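Local coordinates for protein adenosylmethionine-8-amino-7-oxononanoate aminotransferase (Methanocaldococcus jannaschii, PDB 6ZHK) that probably transfers the amino group of S-adenosyl-L-methionine to 8-amino-7-oxononanoate, a pyridoxal-phosphate-dependent step of biotin biosynthesis, working as a homodimer, at residues A[64-69]-A[354-359]; A[103-108]-A[272-277]; A[306-311]-A[346-351]; A[363-368]-A[391-396]. All blocks are in the same frame, centred on the assembly; numbering follows the deposited sequence.

Contact 1 of 4, residues A[64-69]-A[354-359]; sequences CNLFGH and EIFEKE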
loop_
_atom_site.group_PDB
_atom_site.type_symbol
_atom_site.label_atom_id
_atom_site.label_comp_id
_atom_site.label_asym_id
_atom_site.label_seq_id
_atom_site.Cartn_x
_atom_site.Cartn_y
_atom_site.Cartn_z
ATOM N N CYS A 64 -9.268 7.347 -10.513
ATOM C CA CYS A 64 -9.464 5.894 -10.466
ATOM C C CYS A 64 -10.840 5.409 -10.950
ATOM O O CYS A 64 -10.996 4.217 -11.278
ATOM C CB CYS A 64 -9.169 5.349 -9.071
ATOM S SG CYS A 64 -10.355 5.926 -7.822
ATOM N N ASN A 65 -11.875 6.255 -10.876
ATOM C CA ASN A 65 -13.221 5.739 -11.154
ATOM C C ASN A 65 -13.402 5.629 -12.673
ATOM O O ASN A 65 -13.208 6.592 -13.361
ATOM C CB ASN A 65 -14.263 6.614 -10.458
ATOM C CG ASN A 65 -15.672 6.105 -10.719
ATOM O OD1 ASN A 65 -16.188 6.193 -11.836
ATOM N ND2 ASN A 65 -16.199 5.387 -9.743
ATOM N N LEU A 66 -13.783 4.470 -13.201
ATOM C CA LEU A 66 -13.855 4.355 -14.656
ATOM C C LEU A 66 -15.305 4.432 -15.108
ATOM O O LEU A 66 -15.572 4.930 -16.179
ATOM C CB LEU A 66 -13.345 2.976 -15.075
ATOM C CG LEU A 66 -11.835 2.714 -14.896
ATOM C CD1 LEU A 66 -11.497 1.385 -15.511
ATOM C CD2 LEU A 66 -10.991 3.847 -15.497
ATOM N N PHE A 67 -16.192 3.791 -14.382
ATOM C CA PHE A 67 -17.513 3.500 -14.931
ATOM C C PHE A 67 -18.650 4.023 -14.055
ATOM O O PHE A 67 -19.802 3.586 -14.231
ATOM C CB PHE A 67 -17.663 1.989 -15.115
ATOM C CG PHE A 67 -16.689 1.447 -16.118
ATOM C CD1 PHE A 67 -16.595 2.007 -17.395
ATOM C CD2 PHE A 67 -15.879 0.362 -15.773
ATOM C CE1 PHE A 67 -15.678 1.519 -18.312
ATOM C CE2 PHE A 67 -14.972 -0.136 -16.696
ATOM C CZ PHE A 67 -14.893 0.422 -17.965
ATOM N N GLY A 68 -18.338 4.932 -13.150
ATOM C CA GLY A 68 -19.385 5.473 -12.283
ATOM C C GLY A 68 -19.359 4.772 -10.930
ATOM O O GLY A 68 -18.552 3.850 -10.742
ATOM N N HIS A 69 -20.246 5.188 -10.028
ATOM C CA HIS A 69 -20.265 4.747 -8.651
ATOM C C HIS A 69 -21.336 3.701 -8.366
ATOM O O HIS A 69 -21.504 3.318 -7.192
ATOM C CB HIS A 69 -20.423 5.955 -7.711
ATOM C CG HIS A 69 -19.246 6.858 -7.754
ATOM N ND1 HIS A 69 -18.057 6.564 -7.049
ATOM C CD2 HIS A 69 -19.027 7.999 -8.449
ATOM C CE1 HIS A 69 -17.223 7.561 -7.236
ATOM N NE2 HIS A 69 -17.767 8.430 -8.123
ATOM N N GLU A 354 -13.794 -7.384 -17.714
ATOM C CA GLU A 354 -14.931 -7.961 -18.437
ATOM C C GLU A 354 -15.801 -6.884 -19.081
ATOM O O GLU A 354 -16.226 -7.054 -20.229
ATOM C CB GLU A 354 -15.755 -8.869 -17.518
ATOM C CG GLU A 354 -15.348 -10.326 -17.560
ATOM C CD GLU A 354 -15.702 -11.136 -16.315
ATOM O OE1 GLU A 354 -16.590 -10.694 -15.535
ATOM O OE2 GLU A 354 -15.059 -12.201 -16.103
ATOM N N ILE A 355 -16.028 -5.763 -18.363
ATOM C CA ILE A 355 -16.725 -4.622 -18.931
ATOM C C ILE A 355 -15.961 -4.113 -20.167
ATOM O O ILE A 355 -16.584 -3.920 -21.226
ATOM C CB ILE A 355 -17.000 -3.508 -17.909
ATOM C CG1 ILE A 355 -18.009 -3.952 -16.859
ATOM C CG2 ILE A 355 -17.448 -2.226 -18.625
ATOM C CD1 ILE A 355 -17.986 -3.130 -15.609
ATOM N N PHE A 356 -14.617 -4.013 -20.079
ATOM C CA PHE A 356 -13.838 -3.509 -21.204
ATOM C C PHE A 356 -14.128 -4.272 -22.487
ATOM O O PHE A 356 -14.307 -3.648 -23.546
ATOM C CB PHE A 356 -12.313 -3.453 -20.964
ATOM C CG PHE A 356 -11.892 -2.152 -20.306
ATOM C CD1 PHE A 356 -11.592 -1.052 -21.076
ATOM C CD2 PHE A 356 -11.877 -2.002 -18.923
ATOM C CE1 PHE A 356 -11.209 0.146 -20.510
ATOM C CE2 PHE A 356 -11.511 -0.795 -18.350
ATOM C CZ PHE A 356 -11.194 0.292 -19.139
ATOM N N GLU A 357 -14.110 -5.601 -22.352
ATOM C CA GLU A 357 -14.215 -6.526 -23.450
ATOM C C GLU A 357 -15.650 -6.581 -23.974
ATOM O O GLU A 357 -15.873 -6.447 -25.182
ATOM C CB GLU A 357 -13.746 -7.886 -22.953
ATOM C CG GLU A 357 -13.563 -8.858 -24.093
ATOM C CD GLU A 357 -12.750 -10.049 -23.644
ATOM O OE1 GLU A 357 -13.327 -10.893 -22.928
ATOM O OE2 GLU A 357 -11.547 -10.108 -23.989
ATOM N N LYS A 358 -16.612 -6.759 -23.059
ATOM C CA LYS A 358 -18.008 -6.960 -23.435
ATOM C C LYS A 358 -18.666 -5.673 -23.949
ATOM O O LYS A 358 -19.624 -5.765 -24.718
ATOM C CB LYS A 358 -18.791 -7.604 -22.283
ATOM N N GLU A 359 -18.209 -4.467 -23.542
ATOM C CA GLU A 359 -18.890 -3.249 -23.984
ATOM C C GLU A 359 -18.042 -2.449 -24.978
ATOM O O GLU A 359 -18.360 -1.286 -25.309
ATOM C CB GLU A 359 -19.371 -2.381 -22.808
ATOM C CG GLU A 359 -20.207 -3.116 -21.740
ATOM C CD GLU A 359 -21.298 -4.130 -22.139
ATOM O OE1 GLU A 359 -21.850 -4.034 -23.247
ATOM O OE2 GLU A 359 -21.632 -5.014 -21.328
#
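Phe67 reaches from the loop 64-69 to helix 343-358 and sets its ring against Ile355, with its tip toward Phe356. Its CB points at the helix, and CG stands beside the backbone N, anti to the carbonyl carbon (chi1 -64°), which carries the ring forward alongside the Ile355 branches. Further out, CD2 comes within 4.1 Å of Ile355 CD1. At CE2 the neighbour becomes Ile355 CG2, 3.8 Å away, and this methyl sits over one ring face in a CH-pi contact, 3.9 Å from the centroid of the Phe67 ring. The opposite face is covered by Leu66 CB of the same loop, so the ring is sandwiched. CZ, the tip, ends 3.6 Å from Phe356 CE2, the edge of Phe67 directed at the face of Phe356 in an offset edge-to-face pair with planes at 61°. Leu66 CD1 arrives from another side, at the edge of the Phe356 ring, 3.6 Å from Phe356 CE2. With an alanine in place of Phe67, Ile355 CG2 and the face of Phe356 would probably lose their shared partner and a gap would open between loop and helix. Within the loop, Asn65 OD1 accepts from Gly68 N (2.8 Å) in an Asx motif, while Asn65 ND2 reaches Gly68 O from above the carbonyl plane. Cys64 touches Lys301, the predicted cofactor lysine, which carries no cofactor here. No hydrogen bond crosses between the segments, so their union rests on buried aromatic and aliphatic surface.

Contact 2 of 4, residues A[103-108]-A[272-277]; sequences KKLVDI and TGFGRT. With MG (magnesium ion), chain C.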
loop_
_atom_site.group_PDB
_atom_site.type_symbol
_atom_site.label_atom_id
_atom_site.label_comp_id
_atom_site.label_asym_id
_atom_site.label_seq_id
_atom_site.Cartn_x
_atom_site.Cartn_y
_atom_site.Cartn_z
ATOM N N LYS A 103 -3.809 -14.069 -15.575
ATOM C CA LYS A 103 -3.841 -14.447 -16.985
ATOM C C LYS A 103 -4.479 -13.324 -17.818
ATOM O O LYS A 103 -4.005 -13.004 -18.902
ATOM C CB LYS A 103 -4.592 -15.764 -17.138
ATOM C CG LYS A 103 -4.812 -16.185 -18.610
ATOM C CD LYS A 103 -5.231 -17.659 -18.717
ATOM C CE LYS A 103 -5.686 -18.074 -20.109
ATOM N NZ LYS A 103 -4.872 -17.426 -21.155
ATOM N N LYS A 104 -5.566 -12.727 -17.344
ATOM C CA LYS A 104 -6.182 -11.671 -18.135
ATOM C C LYS A 104 -5.232 -10.488 -18.322
ATOM O O LYS A 104 -5.177 -9.887 -19.396
ATOM C CB LYS A 104 -7.454 -11.147 -17.466
ATOM C CG LYS A 104 -8.661 -12.083 -17.408
ATOM C CD LYS A 104 -9.209 -12.569 -18.740
ATOM C CE LYS A 104 -10.647 -13.073 -18.584
ATOM N NZ LYS A 104 -10.953 -14.050 -19.650
ATOM N N LEU A 105 -4.529 -10.092 -17.248
ATOM C CA LEU A 105 -3.606 -8.956 -17.299
ATOM C C LEU A 105 -2.457 -9.224 -18.271
ATOM O O LEU A 105 -2.120 -8.330 -19.025
ATOM C CB LEU A 105 -3.051 -8.650 -15.896
ATOM C CG LEU A 105 -4.067 -7.968 -14.983
ATOM C CD1 LEU A 105 -3.554 -7.893 -13.543
ATOM C CD2 LEU A 105 -4.504 -6.598 -15.492
ATOM N N VAL A 106 -1.889 -10.448 -18.279
ATOM C CA VAL A 106 -0.806 -10.788 -19.186
ATOM C C VAL A 106 -1.333 -10.692 -20.625
ATOM O O VAL A 106 -0.635 -10.123 -21.495
ATOM C CB VAL A 106 -0.202 -12.164 -18.801
ATOM C CG1 VAL A 106 0.695 -12.766 -19.891
ATOM C CG2 VAL A 106 0.612 -12.060 -17.462
ATOM N N ASP A 107 -2.552 -11.256 -20.814
ATOM C CA ASP A 107 -3.164 -11.322 -22.152
ATOM C C ASP A 107 -3.508 -9.936 -22.694
ATOM O O ASP A 107 -3.430 -9.749 -23.896
ATOM C CB ASP A 107 -4.384 -12.260 -22.199
ATOM C CG ASP A 107 -4.004 -13.725 -22.088
ATOM O OD1 ASP A 107 -2.752 -14.052 -22.235
ATOM O OD2 ASP A 107 -4.913 -14.525 -21.802
ATOM N N ILE A 108 -3.936 -8.977 -21.861
ATOM C CA ILE A 108 -4.291 -7.688 -22.447
ATOM C C ILE A 108 -3.119 -6.728 -22.546
ATOM O O ILE A 108 -3.287 -5.658 -23.114
ATOM C CB ILE A 108 -5.418 -6.964 -21.709
ATOM C CG1 ILE A 108 -5.046 -6.780 -20.242
ATOM C CG2 ILE A 108 -6.758 -7.657 -21.915
ATOM C CD1 ILE A 108 -6.073 -5.949 -19.529
ATOM N N THR A 272 -2.492 6.245 -16.155
ATOM C CA THR A 272 -2.884 6.249 -17.557
ATOM C C THR A 272 -3.513 4.938 -18.009
ATOM O O THR A 272 -4.176 4.871 -19.061
ATOM C CB THR A 272 -1.680 6.539 -18.457
ATOM O OG1 THR A 272 -0.643 5.602 -18.130
ATOM C CG2 THR A 272 -1.175 7.945 -18.223
ATOM N N GLY A 273 -3.327 3.883 -17.224
ATOM C CA GLY A 273 -3.785 2.573 -17.652
ATOM C C GLY A 273 -5.300 2.467 -17.573
ATOM O O GLY A 273 -5.928 3.189 -16.816
ATOM N N PHE A 274 -5.852 1.584 -18.407
ATOM C CA PHE A 274 -7.276 1.283 -18.443
ATOM C C PHE A 274 -8.073 2.401 -19.083
ATOM O O PHE A 274 -9.139 2.759 -18.597
ATOM C CB PHE A 274 -7.753 0.891 -17.046
ATOM C CG PHE A 274 -7.034 -0.347 -16.613
ATOM C CD1 PHE A 274 -7.362 -1.584 -17.139
ATOM C CD2 PHE A 274 -5.930 -0.243 -15.783
ATOM C CE1 PHE A 274 -6.650 -2.733 -16.812
ATOM C CE2 PHE A 274 -5.239 -1.382 -15.413
ATOM C CZ PHE A 274 -5.614 -2.613 -15.907
ATOM N N GLY A 275 -7.530 2.945 -20.176
ATOM C CA GLY A 275 -8.307 3.738 -21.126
ATOM C C GLY A 275 -8.233 5.267 -20.963
ATOM O O GLY A 275 -8.701 5.943 -21.873
ATOM N N ARG A 276 -7.685 5.827 -19.848
ATOM C CA ARG A 276 -7.817 7.266 -19.638
ATOM C C ARG A 276 -7.239 8.120 -20.776
ATOM O O ARG A 276 -7.780 9.181 -21.062
ATOM C CB ARG A 276 -7.307 7.705 -18.257
ATOM C CG ARG A 276 -8.026 8.916 -17.678
ATOM C CD ARG A 276 -9.432 8.528 -17.254
ATOM N NE ARG A 276 -9.311 7.891 -15.917
ATOM C CZ ARG A 276 -10.298 7.763 -15.050
ATOM N NH1 ARG A 276 -11.504 8.133 -15.399
ATOM N NH2 ARG A 276 -10.118 7.186 -13.869
ATOM N N THR A 277 -6.143 7.703 -21.426
ATOM C CA THR A 277 -5.533 8.531 -22.476
ATOM C C THR A 277 -6.183 8.313 -23.834
ATOM O O THR A 277 -5.842 9.009 -24.779
ATOM C CB THR A 277 -4.028 8.284 -22.673
ATOM O OG1 THR A 277 -3.871 6.949 -23.158
ATOM C CG2 THR A 277 -3.240 8.444 -21.390
HETATM MG MG MG C . 1.341 -9.185 -21.786
HETATM O O HOH W 1 1.613 -11.011 -22.836
#
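The magnesium ion beside the segment 103-108 is gripped by Val106 O at 2.2 Å and by a water, with Thr109 OG1, Pro110 O and Leu113 O as its remaining protein ligands. Val106 O, near the end of helix 96-108, probably gains from the helix dipole in holding the cation. On the same helix Lys103 NZ forms a salt bridge of 3.0 Å with Asp107 OD2, one turn on, using the syn lone pair of that oxygen. The contact with 272-277 is apolar and slight. Phe274 holds its ring out to the helix, where Leu105 CD2 lies at the ring edge, 4.2 Å from Phe274 CZ, the two side chains crossing at about a right angle. Ile108 CD1 comes obliquely to Phe274 CE1, also at 4.2 Å. The backbone has positive phi at both Phe274 (74°) and Gly275; at Gly275 a side chain would collide with the preceding carbonyl. Around this pair, Leu353 of helix 343-358 touches Leu105, Ile108 and Phe274 alike, Phe281 meets Phe274 edge-to-face, and strand 115-119 backs the helix through Tyr118 on Leu105 and Val116 on Val106.

Contact 3 of 4, residues A[306-311]-A[346-351]; sequences GYLPLA and CSAALA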
loop_
_atom_site.group_PDB
_atom_site.type_symbol
_atom_site.label_atom_id
_atom_site.label_comp_id
_atom_site.label_asym_id
_atom_site.label_seq_id
_atom_site.Cartn_x
_atom_site.Cartn_y
_atom_site.Cartn_z
ATOM N N GLY A 306 -12.078 1.569 -9.857
ATOM C CA GLY A 306 -12.105 2.683 -8.945
ATOM C C GLY A 306 -12.683 2.254 -7.605
ATOM O O GLY A 306 -12.940 3.118 -6.778
ATOM N N TYR A 307 -12.946 0.946 -7.414
ATOM C CA TYR A 307 -13.726 0.547 -6.243
ATOM C C TYR A 307 -12.895 -0.003 -5.109
ATOM O O TYR A 307 -13.349 0.035 -3.932
ATOM C CB TYR A 307 -14.833 -0.477 -6.549
ATOM C CG TYR A 307 -15.986 0.062 -7.371
ATOM C CD1 TYR A 307 -15.973 1.373 -7.865
ATOM C CD2 TYR A 307 -17.120 -0.718 -7.637
ATOM C CE1 TYR A 307 -17.044 1.878 -8.598
ATOM C CE2 TYR A 307 -18.170 -0.217 -8.405
ATOM C CZ TYR A 307 -18.143 1.082 -8.893
ATOM O OH TYR A 307 -19.216 1.561 -9.645
ATOM N N LEU A 308 -11.688 -0.482 -5.423
ATOM C CA LEU A 308 -10.829 -1.051 -4.381
ATOM C C LEU A 308 -9.342 -0.794 -4.739
ATOM O O LEU A 308 -8.964 -0.604 -5.910
ATOM C CB LEU A 308 -11.096 -2.572 -4.299
ATOM C CG LEU A 308 -12.292 -3.028 -3.463
ATOM C CD1 LEU A 308 -12.587 -4.514 -3.746
ATOM C CD2 LEU A 308 -12.009 -2.838 -1.951
ATOM N N PRO A 309 -8.452 -0.865 -3.747
ATOM C CA PRO A 309 -7.017 -0.686 -3.966
ATOM C C PRO A 309 -6.375 -1.973 -4.461
ATOM O O PRO A 309 -5.893 -2.787 -3.682
ATOM C CB PRO A 309 -6.506 -0.266 -2.577
ATOM C CG PRO A 309 -7.371 -0.996 -1.652
ATOM C CD PRO A 309 -8.756 -0.949 -2.295
ATOM N N LEU A 310 -6.214 -2.048 -5.782
ATOM C CA LEU A 310 -5.312 -3.058 -6.326
ATOM C C LEU A 310 -4.245 -2.418 -7.209
ATOM O O LEU A 310 -4.527 -1.474 -7.939
ATOM C CB LEU A 310 -6.112 -4.093 -7.124
ATOM C CG LEU A 310 -5.296 -5.298 -7.609
ATOM C CD1 LEU A 310 -4.752 -6.078 -6.404
ATOM C CD2 LEU A 310 -6.203 -6.203 -8.447
ATOM N N ALA A 311 -3.018 -2.934 -7.118
ATOM C CA ALA A 311 -2.021 -2.531 -8.086
ATOM C C ALA A 311 -1.272 -3.766 -8.587
ATOM O O ALA A 311 -1.407 -4.861 -8.037
ATOM C CB ALA A 311 -1.140 -1.485 -7.495
ATOM N N CYS A 346 -9.223 -8.661 -6.377
ATOM C CA CYS A 346 -9.041 -9.202 -7.716
ATOM C C CYS A 346 -10.408 -9.409 -8.380
ATOM O O CYS A 346 -10.558 -9.298 -9.618
ATOM C CB CYS A 346 -8.355 -10.565 -7.606
ATOM S SG CYS A 346 -6.595 -10.446 -7.186
ATOM N N SER A 347 -11.412 -9.679 -7.565
ATOM C CA SER A 347 -12.766 -9.836 -8.122
ATOM C C SER A 347 -13.228 -8.526 -8.783
ATOM O O SER A 347 -13.812 -8.602 -9.876
ATOM C CB SER A 347 -13.725 -10.299 -7.058
ATOM O OG SER A 347 -14.016 -9.221 -6.164
ATOM N N ALA A 348 -12.964 -7.342 -8.162
ATOM C CA ALA A 348 -13.346 -6.065 -8.768
ATOM C C ALA A 348 -12.640 -5.911 -10.113
ATOM O O ALA A 348 -13.255 -5.466 -11.102
ATOM C CB ALA A 348 -13.123 -4.871 -7.885
ATOM N N ALA A 349 -11.337 -6.246 -10.151
ATOM C CA ALA A 349 -10.598 -6.060 -11.388
ATOM C C ALA A 349 -11.097 -6.981 -12.494
ATOM O O ALA A 349 -11.090 -6.590 -13.668
ATOM C CB ALA A 349 -9.102 -6.267 -11.184
ATOM N N LEU A 350 -11.413 -8.244 -12.147
ATOM C CA LEU A 350 -11.944 -9.179 -13.129
ATOM C C LEU A 350 -13.195 -8.604 -13.762
ATOM O O LEU A 350 -13.314 -8.612 -14.997
ATOM C CB LEU A 350 -12.240 -10.542 -12.475
ATOM C CG LEU A 350 -11.016 -11.424 -12.243
ATOM C CD1 LEU A 350 -11.371 -12.623 -11.348
ATOM C CD2 LEU A 350 -10.428 -11.933 -13.575
ATOM N N ALA A 351 -14.109 -8.082 -12.911
ATOM C CA ALA A 351 -15.328 -7.496 -13.456
ATOM C C ALA A 351 -15.004 -6.317 -14.369
ATOM O O ALA A 351 -15.635 -6.162 -15.424
ATOM C CB ALA A 351 -16.297 -7.042 -12.386
#
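Leu310 makes the closer fit to helix 343-358, while Leu308 and Tyr307 lie more loosely along it. CD2 does the work in Leu310: it stands 4.0 Å from Ala349 CB and 4.2 Å from Cys346 CA, resting on the helix surface between residues one turn apart. With CG anti to the backbone N (chi1 -173°) and chi2 at 63°, CD2 is the branch that reaches the helix. Cys346 turns its own CB away, so the sulfur is met less closely, with Leu310 CD2 4.4 Å from Cys346 SG. Ala348 and Ala349 offer only methyls here, which lets each leucine come close to the helix. The segment 306-311 leads into strand 311-315, which runs antiparallel to both its neighbours, 115-119 and 296-299, in the seven-stranded sheet, as in the large domain of fold-type I pyridoxal-phosphate enzymes; the helix thus packs on the approach to that strand. On the looser side a single methyl, Leu308 CD1, meets Ala348 CB at 4.2 Å. Tyr307 CB stays 4.9 Å from Ala348 CB, yet the tyrosine is buried too, its hydroxyl hydrogen-bonded to Gly68 O and Arg71 N. Its backbone O takes a hydrogen bond from Asn342 of the second subunit, and Leu308 packs on Leu344 of that subunit.

Contact 4 of 4, residues A[363-368]-A[391-396]; sequences ENIQPK and RGFMVG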
loop_
_atom_site.group_PDB
_atom_site.type_symbol
_atom_site.label_atom_id
_atom_site.label_comp_id
_atom_site.label_asym_id
_atom_site.label_seq_id
_atom_site.Cartn_x
_atom_site.Cartn_y
_atom_site.Cartn_z
ATOM N N GLU A 363 -13.177 1.463 -28.106
ATOM C CA GLU A 363 -13.747 2.022 -29.334
ATOM C C GLU A 363 -14.846 3.036 -29.013
ATOM O O GLU A 363 -14.894 4.105 -29.636
ATOM C CB GLU A 363 -14.234 0.949 -30.308
ATOM C CG GLU A 363 -13.140 -0.029 -30.699
ATOM C CD GLU A 363 -13.460 -0.907 -31.905
ATOM O OE1 GLU A 363 -12.615 -0.945 -32.828
ATOM O OE2 GLU A 363 -14.531 -1.587 -31.904
ATOM N N ASN A 364 -15.648 2.781 -27.969
ATOM C CA ASN A 364 -16.843 3.597 -27.702
ATOM C C ASN A 364 -16.487 4.943 -27.091
ATOM O O ASN A 364 -17.237 5.894 -27.252
ATOM C CB ASN A 364 -17.987 2.845 -26.997
ATOM C CG ASN A 364 -18.504 1.666 -27.808
ATOM O OD1 ASN A 364 -18.445 1.665 -29.038
ATOM N ND2 ASN A 364 -18.997 0.626 -27.160
ATOM N N ILE A 365 -15.308 5.076 -26.449
ATOM C CA ILE A 365 -15.002 6.382 -25.883
ATOM C C ILE A 365 -14.435 7.334 -26.936
ATOM O O ILE A 365 -14.304 8.516 -26.663
ATOM C CB ILE A 365 -14.078 6.351 -24.638
ATOM C CG1 ILE A 365 -12.646 5.910 -24.998
ATOM C CG2 ILE A 365 -14.684 5.507 -23.512
ATOM C CD1 ILE A 365 -11.737 5.686 -23.773
ATOM N N GLN A 366 -14.082 6.845 -28.118
ATOM C CA GLN A 366 -13.401 7.704 -29.074
ATOM C C GLN A 366 -14.256 8.925 -29.441
ATOM O O GLN A 366 -13.758 10.037 -29.406
ATOM C CB GLN A 366 -12.913 6.973 -30.345
ATOM C CG GLN A 366 -11.802 5.925 -30.143
ATOM C CD GLN A 366 -10.606 6.307 -29.292
ATOM O OE1 GLN A 366 -9.927 7.311 -29.524
ATOM N NE2 GLN A 366 -10.386 5.536 -28.241
ATOM N N PRO A 367 -15.523 8.832 -29.881
ATOM C CA PRO A 367 -16.254 10.078 -30.166
ATOM C C PRO A 367 -16.450 10.957 -28.932
ATOM O O PRO A 367 -16.611 12.168 -29.052
ATOM C CB PRO A 367 -17.623 9.586 -30.672
ATOM C CG PRO A 367 -17.720 8.106 -30.305
ATOM C CD PRO A 367 -16.296 7.599 -30.179
ATOM N N LYS A 368 -16.445 10.363 -27.722
ATOM C CA LYS A 368 -16.638 11.196 -26.543
ATOM C C LYS A 368 -15.398 12.029 -26.244
ATOM O O LYS A 368 -15.489 13.197 -25.841
ATOM C CB LYS A 368 -17.043 10.338 -25.327
ATOM C CG LYS A 368 -18.256 9.434 -25.557
ATOM C CD LYS A 368 -18.895 9.122 -24.203
ATOM C CE LYS A 368 -18.219 7.943 -23.531
ATOM N NZ LYS A 368 -18.954 7.510 -22.306
ATOM N N ARG A 391 -4.124 14.413 -22.731
ATOM C CA ARG A 391 -4.335 13.319 -23.665
ATOM C C ARG A 391 -5.630 12.605 -23.290
ATOM O O ARG A 391 -5.834 12.274 -22.119
ATOM C CB ARG A 391 -3.247 12.246 -23.543
ATOM C CG ARG A 391 -1.838 12.662 -23.920
ATOM C CD ARG A 391 -0.984 11.372 -23.967
ATOM N NE ARG A 391 0.360 11.671 -24.435
ATOM C CZ ARG A 391 0.662 11.777 -25.723
ATOM N NH1 ARG A 391 -0.257 11.518 -26.641
ATOM N NH2 ARG A 391 1.915 12.027 -26.072
ATOM N N GLY A 392 -6.523 12.435 -24.258
ATOM C CA GLY A 392 -7.813 11.763 -24.030
ATOM C C GLY A 392 -8.629 12.442 -22.920
ATOM O O GLY A 392 -8.875 13.657 -22.971
ATOM N N PHE A 393 -8.955 11.664 -21.870
ATOM C CA PHE A 393 -9.703 12.169 -20.725
ATOM C C PHE A 393 -8.780 12.605 -19.573
ATOM O O PHE A 393 -9.172 12.489 -18.412
ATOM C CB PHE A 393 -10.642 11.052 -20.216
ATOM C CG PHE A 393 -11.905 10.787 -20.984
ATOM C CD1 PHE A 393 -12.680 11.848 -21.450
ATOM C CD2 PHE A 393 -12.280 9.471 -21.289
ATOM C CE1 PHE A 393 -13.858 11.611 -22.162
ATOM C CE2 PHE A 393 -13.460 9.238 -21.984
ATOM C CZ PHE A 393 -14.242 10.302 -22.408
ATOM N N MET A 394 -7.520 12.995 -19.863
ATOM C CA MET A 394 -6.689 13.550 -18.813
ATOM C C MET A 394 -6.246 14.923 -19.309
ATOM O O MET A 394 -5.401 15.046 -20.200
ATOM C CB MET A 394 -5.439 12.678 -18.618
ATOM C CG MET A 394 -5.798 11.260 -18.262
ATOM S SD MET A 394 -4.347 10.184 -18.006
ATOM C CE MET A 394 -4.115 10.482 -16.255
ATOM N N VAL A 395 -6.817 15.967 -18.721
ATOM C CA VAL A 395 -6.697 17.313 -19.260
ATOM C C VAL A 395 -6.330 18.250 -18.130
ATOM O O VAL A 395 -6.827 18.117 -17.008
ATOM C CB VAL A 395 -8.002 17.733 -19.987
ATOM C CG1 VAL A 395 -8.103 19.248 -20.206
ATOM C CG2 VAL A 395 -8.131 17.011 -21.307
ATOM N N GLY A 396 -5.438 19.199 -18.411
ATOM C CA GLY A 396 -5.231 20.279 -17.457
ATOM C C GLY A 396 -5.549 21.631 -18.097
ATOM O O GLY A 396 -5.350 21.813 -19.323
#
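The ring of Phe393 meets the segment 363-368 at its far end. Lys368 CB lies at the ring edge, near its plane, 4.0 Å from Phe393 CZ, and Ile365 CB approaches obliquely, 4.0 Å from Phe393 CE2. Ile369 of helix 366-376 and the loop residues Pro441 and Leu443 also touch the ring. Ile365 holds CG1 in the crowded position between backbone N and carbonyl carbon (chi1 69°), and it is the branch point CB, not a methyl tip, that comes nearest the ring. Lys368 likewise offers the root of its chain; beyond it the chain bends at chi3 (-85°) and carries NZ to the carbonyl oxygens of Ile445 and Leu443. Phe393 lies in the two-residue loop of the beta hairpin between strands 385-391 and 394-399. The turn from Arg391 to Met394 is type II', closed by Arg391 N to Met394 O and Met394 N to Arg391 O, each 2.9 Å. Gly392 fills its second position with phi 57°, a value that favours glycine, and Phe393 the third, with CB directed at the helical segment. Gly392 O is hydrogen-bonded to His373 NE2, a further link between the turn and helix 366-376. Away from the annotated sites, the contact joins the hairpin of the three-stranded antiparallel sheet to the start of that helix. Its chemistry is divided along the lysine: the aliphatic base shares the apolar surface of Phe393, while the ammonium, bonded to two backbone carbonyls, keeps its polar end apart from the ring.

How the contacts relate
Every touching residue of contacts 1 and 3 is buried, whereas Ile108 in contact 2 and Lys368 in contact 4 are partly exposed; none of the four is held by a hydrogen bond between its own segments. Contacts 1 and 3 use different parts of helix 343-358, the first pairing a loop phenylalanine with a helix phenylalanine and isoleucine, the second setting leucine methyls on small residues. Both, like contact 2, touch the second subunit; contact 4 does not. Contact 2 is the smallest and alone has a metal beside it. Polar bonds run between contacts: Arg276 gives NH1 to Asn65 O and its carbonyl O to Phe393 N, tying contact 2 to contacts 1 and 4, and a tyrosine hydroxyl joins contacts 1 and 3.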